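Local coordinates for putative epoxide hydrolase protein (PDB 5BOV) that is a putative epoxide hydrolase with an alpha/beta-hydrolase fold, probably a hydrolytic enzyme whose natural substrate remains uncertain, at residues N82-P85 and S86-A89; S215-R218 and W219-G222. All blocks are in the same frame, centred on the assembly; numbering follows the deposited sequence.

Interaction 1. Residues N82-P85 and S86-A89; sequences NGQP and SAMA
The flat carboxamide of Gln-84 meets Ser-86 obliquely, near its nitrogen: Ser-86 OG lies 3.7 Å from Gln-84 NE2, about 3 Å to one side of the amide plane and displaced outward past the nitrogen, so the two approach without a direct bond. Gln-84 NE2 and Ser-86 OG are each hydrogen-bonded to Glu-234 OE2, which bridges them. At the edge of the same amide, Gln-84 OE1 takes an almost straight bond (174°) from Asn-82 ND2 at 2.7 Å. This donor lies in the carbonyl plane, on a lone pair, although the two amide planes are turned about 54° against each other. A second donor to Gln-84 OE1, the backbone N of Glu-227, and the bond from Asn-82 ND2 to Glu-227 OE2 complete a buried polar network that fixes the rotation of both amides.

Gln-84 reaches this site because its CG is tucked between its own N and carbonyl carbon (chi1 73°), with the chain continuing extended. The bend also brings CG over the first helical turn, 4.0 Å from Ala-87 CB. The selenomethionine Met-88 runs its extended chain toward the loop, its CE ending 3.5 Å from Gly-83 O, and its side chain also touches Trp-111, Arg-114 and Thr-115 of helix 111-122.

Asn-82 OD1 accepts from Gln-84 N at 2.9 Å, with the donor above the carbonyl plane: an Asx turn. Gln-84 O then receives Ala-87 N at 3.2 Å, while the bonds from Met-88 N and Ala-89 N to Pro-85 O are weak. With Gln-84 at the N-cap and Pro-85 opening the first turn, the arrangement is an Asx turn leading into the N terminus of helix 85-98, a helix flanking the central sheet of the alpha/beta-hydrolase fold.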
ATOM      1  N   ASN A  82     -10.281  -2.271 -11.654  1.00 14.11           N
ATOM      2  CA  ASN A  82      -8.942  -2.663 -12.103  1.00 14.18           C
ATOM      3  C   ASN A  82      -7.943  -2.486 -10.970  1.00 13.60           C
ATOM      4  O   ASN A  82      -7.758  -1.360 -10.467  1.00 13.49           O
ATOM      5  CB  ASN A  82      -8.604  -1.800 -13.322  1.00 14.53           C
ATOM      6  CG  ASN A  82      -7.197  -2.042 -13.882  1.00 14.89           C
ATOM      7  OD1 ASN A  82      -6.495  -2.984 -13.516  1.00 13.74           O
ATOM      8  ND2 ASN A  82      -6.803  -1.169 -14.763  1.00 15.55           N
ATOM      9  N   GLY A  83      -7.281  -3.608 -10.606  1.00 12.94           N
ATOM     10  CA  GLY A  83      -6.198  -3.598  -9.614  1.00 12.36           C
ATOM     11  C   GLY A  83      -4.772  -3.575 -10.141  1.00 11.71           C
ATOM     12  O   GLY A  83      -3.815  -3.807  -9.373  1.00 10.99           O
ATOM     13  N   GLN A  84      -4.553  -3.123 -11.376  1.00 11.48           N
ATOM     14  CA  GLN A  84      -3.155  -3.107 -11.857  1.00 11.98           C
ATOM     15  C   GLN A  84      -2.352  -2.002 -11.150  1.00 11.38           C
ATOM     16  O   GLN A  84      -2.936  -0.984 -10.680  1.00 11.45           O
ATOM     17  CB  GLN A  84      -3.100  -2.852 -13.362  1.00 12.88           C
ATOM     18  CG  GLN A  84      -3.393  -1.464 -13.842  1.00 13.40           C
ATOM     19  CD  GLN A  84      -3.350  -1.384 -15.355  1.00 14.58           C
ATOM     20  OE1 GLN A  84      -4.401  -1.370 -16.048  1.00 14.49           O
ATOM     21  NE2 GLN A  84      -2.128  -1.318 -15.901  1.00 14.62           N
ATOM     22  N   PRO A  85      -1.054  -2.158 -11.045  1.00 11.41           N
ATOM     23  CA  PRO A  85      -0.302  -1.296 -10.134  1.00 11.45           C
ATOM     24  C   PRO A  85      -0.359   0.176 -10.466  1.00 11.30           C
ATOM     25  O   PRO A  85      -0.523   1.032  -9.543  1.00 11.04           O
ATOM     26  CB  PRO A  85       1.140  -1.839 -10.219  1.00 11.23           C
ATOM     27  CG  PRO A  85       0.972  -3.296 -10.593  1.00 12.03           C
ATOM     28  CD  PRO A  85      -0.210  -3.268 -11.528  1.00 11.76           C
ATOM     29  N   SER A  86      -0.219   0.562 -11.740  1.00 11.37           N
ATOM     30  CA  SER A  86      -0.152   1.957 -12.035  1.00 11.40           C
ATOM     31  C   SER A  86      -1.491   2.686 -11.842  1.00 11.22           C
ATOM     32  O   SER A  86      -1.524   3.917 -11.711  1.00 11.27           O
ATOM     33  CB  SER A  86       0.414   2.237 -13.431  1.00 12.01           C
ATOM     34  OG  SER A  86      -0.435   1.636 -14.431  1.00 12.76           O
ATOM     35  N   ALA A  87      -2.599   1.943 -11.812  1.00 10.83           N
ATOM     36  CA  ALA A  87      -3.917   2.549 -11.590  1.00 10.83           C
ATOM     37  C   ALA A  87      -3.975   3.152 -10.190  1.00 10.72           C
ATOM     38  O   ALA A  87      -4.465   4.274 -10.013  1.00 10.63           O
ATOM     39  CB  ALA A  87      -5.033   1.546 -11.835  1.00 11.19           C
HETATM   40  N   MSE A  88      -3.428   2.455  -9.194  1.00  9.92           N
HETATM   41  CA  MSE A  88      -3.412   2.962  -7.852  1.00 10.32           C
HETATM   42  C   MSE A  88      -2.472   4.129  -7.713  1.00 10.14           C
HETATM   43  O   MSE A  88      -2.789   5.078  -6.986  1.00 10.32           O
HETATM   44  CB  MSE A  88      -3.053   1.863  -6.847  1.00 10.16           C
HETATM   45  CG  MSE A  88      -4.104   0.741  -6.958  1.00 11.54           C
HETATM   46 SE   MSE A  88      -3.717  -0.612  -5.608  0.75 13.19          SE
HETATM   47  CE  MSE A  88      -4.677  -2.105  -6.493  1.00 11.64           C
ATOM     48  N   ALA A  89      -1.310   4.090  -8.378  1.00 10.42           N
ATOM     49  CA  ALA A  89      -0.411   5.228  -8.382  1.00 10.45           C
ATOM     50  C   ALA A  89      -1.093   6.465  -8.983  1.00 10.83           C
ATOM     51  O   ALA A  89      -1.034   7.575  -8.411  1.00 10.31           O
ATOM     52  CB  ALA A  89       0.863   4.883  -9.127  1.00 11.10           C
TER

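Interaction 2. Residues S215-R218 and W219-G222; sequences SNYR and WRLG
Tyr-217 and Arg-220 meet along the last turn of helix 209-220, which ends in a Schellman motif at Gly-222. The evidence for that assignment is the positive phi of Gly-222 (78°), the first residue to leave helical geometry, with bonds running back into the final turn.

The tight part is the buried flank. Trp-219 N donates to Ser-215 O at 2.8 Å, the shortest of the backbone bonds across the segments, and Trp-219 CB rests 3.3 Å from that same oxygen. With CG anti to the backbone N (chi1 -173°), the indole swings out from the helix and packs on Gln-84 and Pro-85. Asn-216 turns its amide over the neighbouring phenol: ND2 sits 3.2 Å above the plane of the Tyr-217 ring, over its centre, while OD1 is held by Arg-114. Tyr-217 is fixed at its far end as well, where OH bonds to Trp-111 NE1, and Trp-40 meets its ring edge-to-face. The phenol is therefore constrained both at its hydroxyl and around its ring.

Contacts thin toward the partly exposed side. Arg-220 CD approaches Tyr-217 CD1 obliquely at 4.2 Å, and its NE makes a weak bond to Gln-159. Arg-218 carries its extended chain away from residues 219-222, leaving CB alone near the backbone N of Trp-219; its NE bonds to Phe-162 O. Leu-221 leans over a carbonyl instead, with CG 3.4 Å from Tyr-217 O.

The i to i+4 bonds lengthen from Trp-219 N to Arg-220 N (3.1 Å to Asn-216 O) and on to Leu-221 N, which bonds to Tyr-217 O and weakly to Arg-218 O. The Schellman closure stands apart: Gly-222 N donates to Trp-219 O at 2.9 Å, an oxygen that also accepts Gln-141 NE2.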
ATOM      1  N   SER A 215      -8.451  -8.837  -9.368  1.00 12.11           N
ATOM      2  CA  SER A 215      -7.795  -8.140 -10.453  1.00 12.12           C
ATOM      3  C   SER A 215      -6.300  -7.898 -10.143  1.00 11.57           C
ATOM      4  O   SER A 215      -5.429  -8.103 -11.005  1.00 11.87           O
ATOM      5  CB  SER A 215      -8.467  -6.820 -10.788  1.00 12.30           C
ATOM      6  OG  SER A 215      -7.753  -6.089 -11.787  1.00 12.38           O
ATOM      7  N   ASN A 216      -6.000  -7.367  -8.964  1.00 11.10           N
ATOM      8  CA  ASN A 216      -4.605  -7.144  -8.562  1.00 10.94           C
ATOM      9  C   ASN A 216      -3.734  -8.387  -8.775  1.00 10.88           C
ATOM     10  O   ASN A 216      -2.664  -8.284  -9.399  1.00 10.74           O
ATOM     11  CB  ASN A 216      -4.533  -6.659  -7.100  1.00 10.77           C
ATOM     12  CG  ASN A 216      -3.118  -6.481  -6.623  1.00 10.73           C
ATOM     13  OD1 ASN A 216      -2.549  -5.395  -6.703  1.00 11.36           O
ATOM     14  ND2 ASN A 216      -2.533  -7.546  -6.080  1.00 10.54           N
ATOM     15  N   TYR A 217      -4.212  -9.535  -8.263  1.00 10.94           N
ATOM     16  CA  TYR A 217      -3.427 -10.769  -8.314  1.00 11.39           C
ATOM     17  C   TYR A 217      -3.448 -11.462  -9.709  1.00 12.41           C
ATOM     18  O   TYR A 217      -2.400 -11.959 -10.149  1.00 12.18           O
ATOM     19  CB  TYR A 217      -3.774 -11.702  -7.147  1.00 11.51           C
ATOM     20  CG  TYR A 217      -3.305 -11.100  -5.883  1.00 11.27           C
ATOM     21  CD1 TYR A 217      -1.941 -10.964  -5.599  1.00 10.99           C
ATOM     22  CD2 TYR A 217      -4.183 -10.500  -4.993  1.00 11.51           C
ATOM     23  CE1 TYR A 217      -1.488 -10.286  -4.457  1.00 11.53           C
ATOM     24  CE2 TYR A 217      -3.719  -9.894  -3.836  1.00 11.39           C
ATOM     25  CZ  TYR A 217      -2.376  -9.773  -3.592  1.00 11.05           C
ATOM     26  OH  TYR A 217      -1.946  -9.056  -2.481  1.00 11.33           O
ATOM     27  N   ARG A 218      -4.551 -11.315 -10.444  1.00 12.74           N
ATOM     28  CA  ARG A 218      -4.555 -11.809 -11.806  1.00 13.79           C
ATOM     29  C   ARG A 218      -3.633 -10.965 -12.676  1.00 13.56           C
ATOM     30  O   ARG A 218      -2.869 -11.518 -13.515  1.00 13.64           O
ATOM     31  CB  ARG A 218      -5.947 -11.908 -12.371  1.00 14.56           C
ATOM     32  CG  ARG A 218      -6.704 -13.038 -11.715  1.00 16.03           C
ATOM     33  CD  ARG A 218      -8.128 -13.117 -12.225  1.00 19.14           C
ATOM     34  NE  ARG A 218      -8.809 -14.156 -11.415  1.00 21.45           N
ATOM     35  CZ  ARG A 218     -10.050 -14.541 -11.597  1.00 22.75           C
ATOM     36  NH1 ARG A 218     -10.775 -13.969 -12.569  1.00 23.01           N
ATOM     37  NH2 ARG A 218     -10.596 -15.456 -10.773  1.00 23.91           N
ATOM     38  N   TRP A 219      -3.640  -9.642 -12.518  1.00 12.96           N
ATOM     39  CA  TRP A 219      -2.720  -8.840 -13.304  1.00 13.13           C
ATOM     40  C   TRP A 219      -1.271  -9.216 -13.025  1.00 13.66           C
ATOM     41  O   TRP A 219      -0.484  -9.365 -13.929  1.00 12.76           O
ATOM     42  CB  TRP A 219      -2.927  -7.312 -13.074  1.00 13.09           C
ATOM     43  CG  TRP A 219      -2.092  -6.443 -14.019  1.00 13.21           C
ATOM     44  CD1 TRP A 219      -2.519  -5.858 -15.164  1.00 14.06           C
ATOM     45  CD2 TRP A 219      -0.733  -6.051 -13.861  1.00 13.55           C
ATOM     46  NE1 TRP A 219      -1.514  -5.181 -15.759  1.00 13.90           N
ATOM     47  CE2 TRP A 219      -0.400  -5.269 -14.968  1.00 14.00           C
ATOM     48  CE3 TRP A 219       0.244  -6.329 -12.927  1.00 12.99           C
ATOM     49  CZ2 TRP A 219       0.825  -4.712 -15.129  1.00 14.51           C
ATOM     50  CZ3 TRP A 219       1.464  -5.767 -13.074  1.00 13.70           C
ATOM     51  CH2 TRP A 219       1.764  -4.970 -14.165  1.00 14.30           C
ATOM     52  N   ARG A 220      -0.945  -9.441 -11.751  1.00 14.03           N
ATOM     53  CA  ARG A 220       0.407  -9.688 -11.343  1.00 16.51           C
ATOM     54  C   ARG A 220       0.960 -10.966 -11.997  1.00 15.61           C
ATOM     55  O   ARG A 220       2.136 -11.028 -12.295  1.00 15.74           O
ATOM     56  CB  ARG A 220       0.425  -9.855  -9.837  1.00 20.01           C
ATOM     57  CG  ARG A 220       1.773 -10.011  -9.234  1.00 25.95           C
ATOM     58  CD  ARG A 220       1.606 -10.077  -7.709  1.00 31.98           C
ATOM     59  NE  ARG A 220       2.814 -10.679  -7.137  1.00 38.51           N
ATOM     60  CZ  ARG A 220       3.952 -10.050  -6.964  1.00 48.10           C
ATOM     61  NH1 ARG A 220       4.074  -8.754  -7.277  1.00 55.28           N
ATOM     62  NH2 ARG A 220       4.978 -10.722  -6.463  1.00 52.10           N
ATOM     63  N   LEU A 221       0.067 -11.944 -12.215  1.00 15.52           N
ATOM     64  CA  LEU A 221       0.398 -13.224 -12.812  1.00 15.92           C
ATOM     65  C   LEU A 221       0.330 -13.217 -14.344  1.00 16.99           C
ATOM     66  O   LEU A 221       0.548 -14.259 -14.978  1.00 18.15           O
ATOM     67  CB  LEU A 221      -0.501 -14.298 -12.238  1.00 15.70           C
ATOM     68  CG  LEU A 221      -0.315 -14.619 -10.746  1.00 15.90           C
ATOM     69  CD1 LEU A 221      -1.415 -15.510 -10.269  1.00 16.55           C
ATOM     70  CD2 LEU A 221       1.053 -15.225 -10.520  1.00 15.92           C
ATOM     71  N   GLY A 222       0.022 -12.084 -14.930  1.00 17.83           N
ATOM     72  CA  GLY A 222      -0.076 -11.973 -16.366  1.00 18.95           C
ATOM     73  C   GLY A 222      -1.372 -12.526 -16.908  1.00 19.35           C
ATOM     74  O   GLY A 222      -1.439 -12.816 -18.091  1.00 20.20           O
TER

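In the fold
From the N terminus, the chain leaves strand 59-74 and interaction 1 shapes the loop's entry into helix 85-98. After strand 127-133 comes a helical insertion, consistent with the cap of alpha/beta hydrolases, and interaction 2 ends its helix 209-220 before strand 247-252. Each contact is local, closing only its own turn; they run in series, neither nested nor crossed, with centres about 11 Å apart. They nevertheless join directly: Gly-83 N lies 2.8 Å from Ser-215 OG, a probable hydrogen bond, and Pro-85 CD packs 3.4 Å from Trp-219 CZ3. A helix start beside the sheet is thus tied to a helix end in the insertion.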